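PDB 1CBY: delta-endotoxin CYTB from Bacillus thuringiensis serovar kyushuensis, which kills dipteran larvae by perforating the membranes of their midgut epithelial cells. Local coordinates for residues 187-192 and 217-222; 105-110 and 211-216. All blocks are in the same frame, centred on the assembly; numbering follows the deposited sequence. Where two conformers were deposited one is given.

From the N terminus the chain first passes 105-110, where strand 104-106 turns into helix 107-122. It then runs on to 187-192 on strand 183-195, and finally reaches 211-216 and 217-222, which follow each other on strand 210-225. Interaction 2 closes a loop of 100 residues by bringing 211-216 back to 105-110. Interaction 1 closes a loop of only 24 by pairing 217-222 with 187-192. Since the segments occur in alternation, the two loops cross. Strand 210-225 belongs to both contacts and ties the sheet centre to the start of the helix. The two contacts meet where Glu192 N probably hydrogen-bonds Lys216 O and Phe191 packs on Val215.

Interaction 1 of 2, residues 187-192 and 217-222; sequences LPLAFE and MKALTL
Phe191 and Met217 run alongside each other in the same direction across two antiparallel strands. Met217 SD sits 4.6 Å from the centroid of the Phe191 ring, 62° off its normal, a Met-aromatic contact of oblique kind. Met217 CG, anti to its own backbone N (chi1 -169°), is brought within 3.5 Å of Leu189 CD1, while the same methyl lies above the rim of one ring face. Long, flexible methionine suits this place because it can follow both ring and leucine.

On the opposite face Lys218 and Glu192 cross obliquely. The lysine chain, bent at chi3 (-72°), delivers NZ to the anti lone pair of Glu192 OE2 at 2.7 Å, a salt bridge; NZ also bonds Phe75 O. The small methyl of Ala190 lies beside the lysine chain, with CB 4.3 Å from Lys218 CE, and backbone bonds Ala190 N to Lys218 O (3.0 Å) and Lys218 N to Ala190 O (2.9 Å) join the strands. Pro188, which has no N-H, instead packs CD 3.8 Å from Leu220 CD2.

Helix 107-122 covers the Met217 face through Ile117 and Ile118, and its Val121 O takes the hydrogen bond of Thr221 OG1; strands 165-175 and 90-102 flank the pair.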
loop_
_atom_site.group_PDB
_atom_site.type_symbol
_atom_site.label_atom_id
_atom_site.label_comp_id
_atom_site.label_asym_id
_atom_site.label_seq_id
_atom_site.Cartn_x
_atom_site.Cartn_y
_atom_site.Cartn_z
ATOM N N LEU A 187 -1.615 3.478 -16.333
ATOM C CA LEU A 187 -2.658 2.504 -16.615
ATOM C C LEU A 187 -3.917 2.668 -15.755
ATOM O O LEU A 187 -3.980 2.168 -14.626
ATOM C CB LEU A 187 -2.099 1.084 -16.435
ATOM C CG LEU A 187 -2.617 -0.089 -17.282
ATOM C CD1 LEU A 187 -1.980 -1.369 -16.779
ATOM C CD2 LEU A 187 -4.126 -0.215 -17.217
ATOM N N PRO A 188 -4.895 3.454 -16.239
ATOM C CA PRO A 188 -6.147 3.658 -15.503
ATOM C C PRO A 188 -6.935 2.365 -15.667
ATOM O O PRO A 188 -7.310 2.001 -16.784
ATOM C CB PRO A 188 -6.816 4.796 -16.281
ATOM C CG PRO A 188 -5.669 5.552 -16.825
ATOM C CD PRO A 188 -4.781 4.435 -17.327
ATOM N N LEU A 189 -7.161 1.664 -14.565
ATOM C CA LEU A 189 -7.875 0.392 -14.583
ATOM C C LEU A 189 -9.133 0.418 -13.715
ATOM O O LEU A 189 -9.078 0.788 -12.544
ATOM C CB LEU A 189 -6.937 -0.709 -14.084
ATOM C CG LEU A 189 -7.481 -2.125 -13.922
ATOM C CD1 LEU A 189 -7.728 -2.739 -15.289
ATOM C CD2 LEU A 189 -6.482 -2.954 -13.135
ATOM N N ALA A 190 -10.260 -0.000 -14.274
ATOM C CA ALA A 190 -11.507 -0.024 -13.520
ATOM C C ALA A 190 -12.253 -1.325 -13.755
ATOM O O ALA A 190 -12.454 -1.745 -14.897
ATOM C CB ALA A 190 -12.378 1.155 -13.900
ATOM N N PHE A 191 -12.633 -1.973 -12.665
ATOM C CA PHE A 191 -13.360 -3.226 -12.726
ATOM C C PHE A 191 -14.811 -3.029 -12.308
ATOM O O PHE A 191 -15.094 -2.331 -11.334
ATOM C CB PHE A 191 -12.751 -4.246 -11.757
ATOM C CG PHE A 191 -11.429 -4.803 -12.188
ATOM C CD1 PHE A 191 -11.334 -5.616 -13.314
ATOM C CD2 PHE A 191 -10.286 -4.570 -11.431
ATOM C CE1 PHE A 191 -10.118 -6.192 -13.679
ATOM C CE2 PHE A 191 -9.066 -5.141 -11.787
ATOM C CZ PHE A 191 -8.983 -5.955 -12.913
ATOM N N GLU A 192 -15.728 -3.634 -13.052
ATOM C CA GLU A 192 -17.140 -3.595 -12.701
ATOM C C GLU A 192 -17.388 -5.032 -12.271
ATOM O O GLU A 192 -17.427 -5.934 -13.106
ATOM C CB GLU A 192 -18.006 -3.244 -13.906
ATOM C CG GLU A 192 -17.842 -1.812 -14.390
ATOM C CD GLU A 192 -18.890 -1.411 -15.417
ATOM O OE1 GLU A 192 -19.842 -2.190 -15.648
ATOM O OE2 GLU A 192 -18.765 -0.307 -15.990
ATOM N N MET A 217 -13.822 -5.200 -17.439
ATOM C CA MET A 217 -12.598 -4.442 -17.236
ATOM C C MET A 217 -12.473 -3.320 -18.259
ATOM O O MET A 217 -12.759 -3.512 -19.444
ATOM C CB MET A 217 -11.404 -5.396 -17.341
ATOM C CG MET A 217 -10.072 -4.825 -16.903
ATOM S SD MET A 217 -8.756 -6.073 -16.902
ATOM C CE MET A 217 -7.539 -5.273 -17.920
ATOM N N LYS A 218 -12.094 -2.138 -17.788
ATOM C CA LYS A 218 -11.914 -0.970 -18.650
ATOM C C LYS A 218 -10.521 -0.445 -18.355
ATOM O O LYS A 218 -10.228 -0.049 -17.224
ATOM C CB LYS A 218 -12.973 0.091 -18.341
ATOM C CG LYS A 218 -14.379 -0.326 -18.743
ATOM C CD LYS A 218 -15.441 0.573 -18.130
ATOM C CE LYS A 218 -15.578 0.322 -16.636
ATOM N NZ LYS A 218 -16.558 1.244 -15.997
ATOM N N ALA A 219 -9.654 -0.484 -19.360
ATOM C CA ALA A 219 -8.274 -0.056 -19.187
ATOM C C ALA A 219 -7.625 0.424 -20.473
ATOM O O ALA A 219 -8.041 0.065 -21.579
ATOM C CB ALA A 219 -7.453 -1.199 -18.613
ATOM N N LEU A 220 -6.594 1.242 -20.311
ATOM C CA LEU A 220 -5.837 1.758 -21.434
ATOM C C LEU A 220 -4.468 2.139 -20.905
ATOM O O LEU A 220 -4.347 2.606 -19.769
ATOM C CB LEU A 220 -6.521 2.971 -22.069
ATOM C CG LEU A 220 -6.414 4.344 -21.410
ATOM C CD1 LEU A 220 -6.806 5.401 -22.416
ATOM C CD2 LEU A 220 -7.299 4.419 -20.181
ATOM N N THR A 221 -3.434 1.857 -21.690
ATOM C CA THR A 221 -2.075 2.193 -21.299
ATOM C C THR A 221 -1.609 3.363 -22.143
ATOM O O THR A 221 -1.707 3.340 -23.371
ATOM C CB THR A 221 -1.120 1.013 -21.494
ATOM O OG1 THR A 221 -1.698 -0.165 -20.915
ATOM C CG2 THR A 221 0.208 1.305 -20.817
ATOM N N LEU A 222 -1.122 4.396 -21.472
ATOM C CA LEU A 222 -0.646 5.591 -22.143
ATOM C C LEU A 222 0.802 5.862 -21.750
ATOM O O LEU A 222 1.165 5.739 -20.578
ATOM C CB LEU A 222 -1.524 6.780 -21.744
ATOM C CG LEU A 222 -1.129 8.143 -22.304
ATOM C CD1 LEU A 222 -2.325 8.778 -22.992
ATOM C CD2 LEU A 222 -0.594 9.030 -21.190
#

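Interaction 2 of 2, residues 105-110 and 211-216; sequences VEISVM and ARYEVK
Met110 reaches from the first turn of helix 107-122 to lay its methyl on the Tyr213 ring, where an alpha/beta fold brings a helix against its sheet. The contact has two parts: a short antiparallel bridge before the helix begins, and an apolar cluster beneath the turn that follows.

The backbone bonds come first. Val105 and Ala211 form a hydrogen-bonded pair, with Val105 N donating to Ala211 O at 3.0 Å and Ala211 N to Val105 O at 3.1 Å. Beyond the bridge the chain leaves the strand: Glu106 takes the N-cap position, and its O receives Met110 N. The side chains of the same turn are joined by a weak hydrogen bond from Ser108 OG to Glu106 OE2.

The aromatic contacts form the second group. Met110 runs extended as far as chi2 and then bends at chi3 (59°), which swings CE over the ring centre. CE lies 3.7 Å from the Tyr213 centroid and 1° off the ring normal, a CH-pi contact, while the sulfur is 4.5 Å from the centroid over the same face, a Met-aromatic contact. A flexible, unbranched methionine can offer both methyl and sulfur to one flat ring.

Branched aliphatic residues make up the third group. Val105 CG2 lies 4.2 Å from Tyr213 CB, and Val215, whose neighbours include Phe191 and Ile101, meets Met110 SD through CG2 at 4.1 Å. Ile107 runs aslant to the tyrosine, its CG1 4.3 Å from Tyr213 CE2, and at the far end of the ring Ile107 CD1 touches Tyr213 OH at 3.7 Å.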
loop_
_atom_site.group_PDB
_atom_site.type_symbol
_atom_site.label_atom_id
_atom_site.label_comp_id
_atom_site.label_asym_id
_atom_site.label_seq_id
_atom_site.Cartn_x
_atom_site.Cartn_y
_atom_site.Cartn_z
ATOM N N VAL A 105 -15.708 -19.175 -10.239
ATOM C CA VAL A 105 -14.266 -19.331 -10.113
ATOM C C VAL A 105 -13.771 -19.117 -8.707
ATOM O O VAL A 105 -14.439 -18.496 -7.877
ATOM C CB VAL A 105 -13.475 -18.329 -10.984
ATOM C CG1 VAL A 105 -12.951 -19.005 -12.218
ATOM C CG2 VAL A 105 -14.318 -17.122 -11.333
ATOM N N GLU A 106 -12.585 -19.658 -8.456
ATOM C CA GLU A 106 -11.902 -19.518 -7.183
ATOM C C GLU A 106 -11.118 -18.228 -7.386
ATOM O O GLU A 106 -10.453 -18.064 -8.414
ATOM C CB GLU A 106 -10.944 -20.692 -6.972
ATOM C CG GLU A 106 -10.236 -20.686 -5.627
ATOM C CD GLU A 106 -9.342 -21.895 -5.428
ATOM O OE1 GLU A 106 -9.636 -22.964 -6.005
ATOM O OE2 GLU A 106 -8.345 -21.779 -4.686
ATOM N N ILE A 107 -11.215 -17.305 -6.437
ATOM C CA ILE A 107 -10.533 -16.021 -6.547
ATOM C C ILE A 107 -9.056 -16.150 -6.915
ATOM O O ILE A 107 -8.553 -15.372 -7.730
ATOM C CB ILE A 107 -10.720 -15.166 -5.269
ATOM C CG1 ILE A 107 -12.218 -14.907 -5.044
ATOM C CG2 ILE A 107 -9.973 -13.839 -5.397
ATOM C CD1 ILE A 107 -12.543 -14.220 -3.740
ATOM N N SER A 108 -8.375 -17.152 -6.365
ATOM C CA SER A 108 -6.961 -17.354 -6.676
ATOM C C SER A 108 -6.743 -17.442 -8.185
ATOM O O SER A 108 -5.961 -16.682 -8.759
ATOM C CB SER A 108 -6.442 -18.630 -6.010
ATOM O OG SER A 108 -7.190 -19.759 -6.429
ATOM N N VAL A 109 -7.493 -18.325 -8.829
ATOM C CA VAL A 109 -7.377 -18.523 -10.266
ATOM C C VAL A 109 -7.692 -17.259 -11.051
ATOM O O VAL A 109 -7.013 -16.946 -12.035
ATOM C CB VAL A 109 -8.302 -19.655 -10.757
ATOM C CG1 VAL A 109 -7.997 -19.980 -12.208
ATOM C CG2 VAL A 109 -8.131 -20.895 -9.886
ATOM N N MET A 110 -8.710 -16.524 -10.609
ATOM C CA MET A 110 -9.124 -15.292 -11.284
ATOM C C MET A 110 -8.034 -14.227 -11.285
ATOM O O MET A 110 -7.821 -13.555 -12.295
ATOM C CB MET A 110 -10.408 -14.742 -10.660
ATOM C CG MET A 110 -10.900 -13.444 -11.278
ATOM S SD MET A 110 -12.614 -13.103 -10.843
ATOM C CE MET A 110 -12.512 -13.060 -9.071
ATOM N N ALA A 211 -17.104 -18.356 -6.398
ATOM C CA ALA A 211 -18.400 -17.721 -6.596
ATOM C C ALA A 211 -18.570 -17.431 -8.078
ATOM O O ALA A 211 -17.586 -17.371 -8.820
ATOM C CB ALA A 211 -18.492 -16.425 -5.790
ATOM N N ARG A 212 -19.820 -17.345 -8.520
ATOM C CA ARG A 212 -20.126 -17.037 -9.912
ATOM C C ARG A 212 -19.811 -15.554 -10.065
ATOM O O ARG A 212 -20.416 -14.711 -9.398
ATOM C CB ARG A 212 -21.603 -17.335 -10.203
ATOM C CG ARG A 212 -22.203 -16.650 -11.425
ATOM C CD ARG A 212 -21.726 -17.231 -12.741
ATOM N NE ARG A 212 -22.532 -16.720 -13.849
ATOM C CZ ARG A 212 -22.243 -16.880 -15.138
ATOM N NH1 ARG A 212 -21.157 -17.541 -15.510
ATOM N NH2 ARG A 212 -23.049 -16.373 -16.061
ATOM N N TYR A 213 -18.792 -15.261 -10.864
ATOM C CA TYR A 213 -18.348 -13.900 -11.098
ATOM C C TYR A 213 -18.615 -13.368 -12.494
ATOM O O TYR A 213 -18.579 -14.102 -13.488
ATOM C CB TYR A 213 -16.846 -13.782 -10.836
ATOM C CG TYR A 213 -16.476 -13.498 -9.405
ATOM C CD1 TYR A 213 -16.384 -12.188 -8.939
ATOM C CD2 TYR A 213 -16.198 -14.532 -8.516
ATOM C CE1 TYR A 213 -16.027 -11.915 -7.621
ATOM C CE2 TYR A 213 -15.838 -14.267 -7.194
ATOM C CZ TYR A 213 -15.760 -12.956 -6.758
ATOM O OH TYR A 213 -15.450 -12.690 -5.448
ATOM N N GLU A 214 -18.891 -12.070 -12.537
ATOM C CA GLU A 214 -19.106 -11.326 -13.768
ATOM C C GLU A 214 -18.176 -10.140 -13.550
ATOM O O GLU A 214 -18.352 -9.369 -12.601
ATOM C CB GLU A 214 -20.560 -10.871 -13.905
ATOM C CG GLU A 214 -20.819 -9.927 -15.083
ATOM C CD GLU A 214 -20.351 -10.486 -16.419
ATOM O OE1 GLU A 214 -21.104 -11.264 -17.039
ATOM O OE2 GLU A 214 -19.234 -10.132 -16.853
ATOM N N VAL A 215 -17.139 -10.045 -14.369
ATOM C CA VAL A 215 -16.171 -8.977 -14.223
ATOM C C VAL A 215 -15.918 -8.290 -15.543
ATOM O O VAL A 215 -15.527 -8.934 -16.516
ATOM C CB VAL A 215 -14.812 -9.518 -13.688
ATOM C CG1 VAL A 215 -13.771 -8.403 -13.639
ATOM C CG2 VAL A 215 -14.985 -10.138 -12.309
ATOM N N LYS A 216 -16.182 -6.992 -15.587
ATOM C CA LYS A 216 -15.922 -6.217 -16.786
ATOM C C LYS A 216 -14.701 -5.373 -16.460
ATOM O O LYS A 216 -14.551 -4.904 -15.329
ATOM C CB LYS A 216 -17.109 -5.332 -17.162
ATOM C CG LYS A 216 -16.830 -4.502 -18.402
ATOM C CD LYS A 216 -18.083 -3.971 -19.043
ATOM C CE LYS A 216 -17.725 -3.214 -20.300
ATOM N NZ LYS A 216 -18.932 -2.690 -20.981
#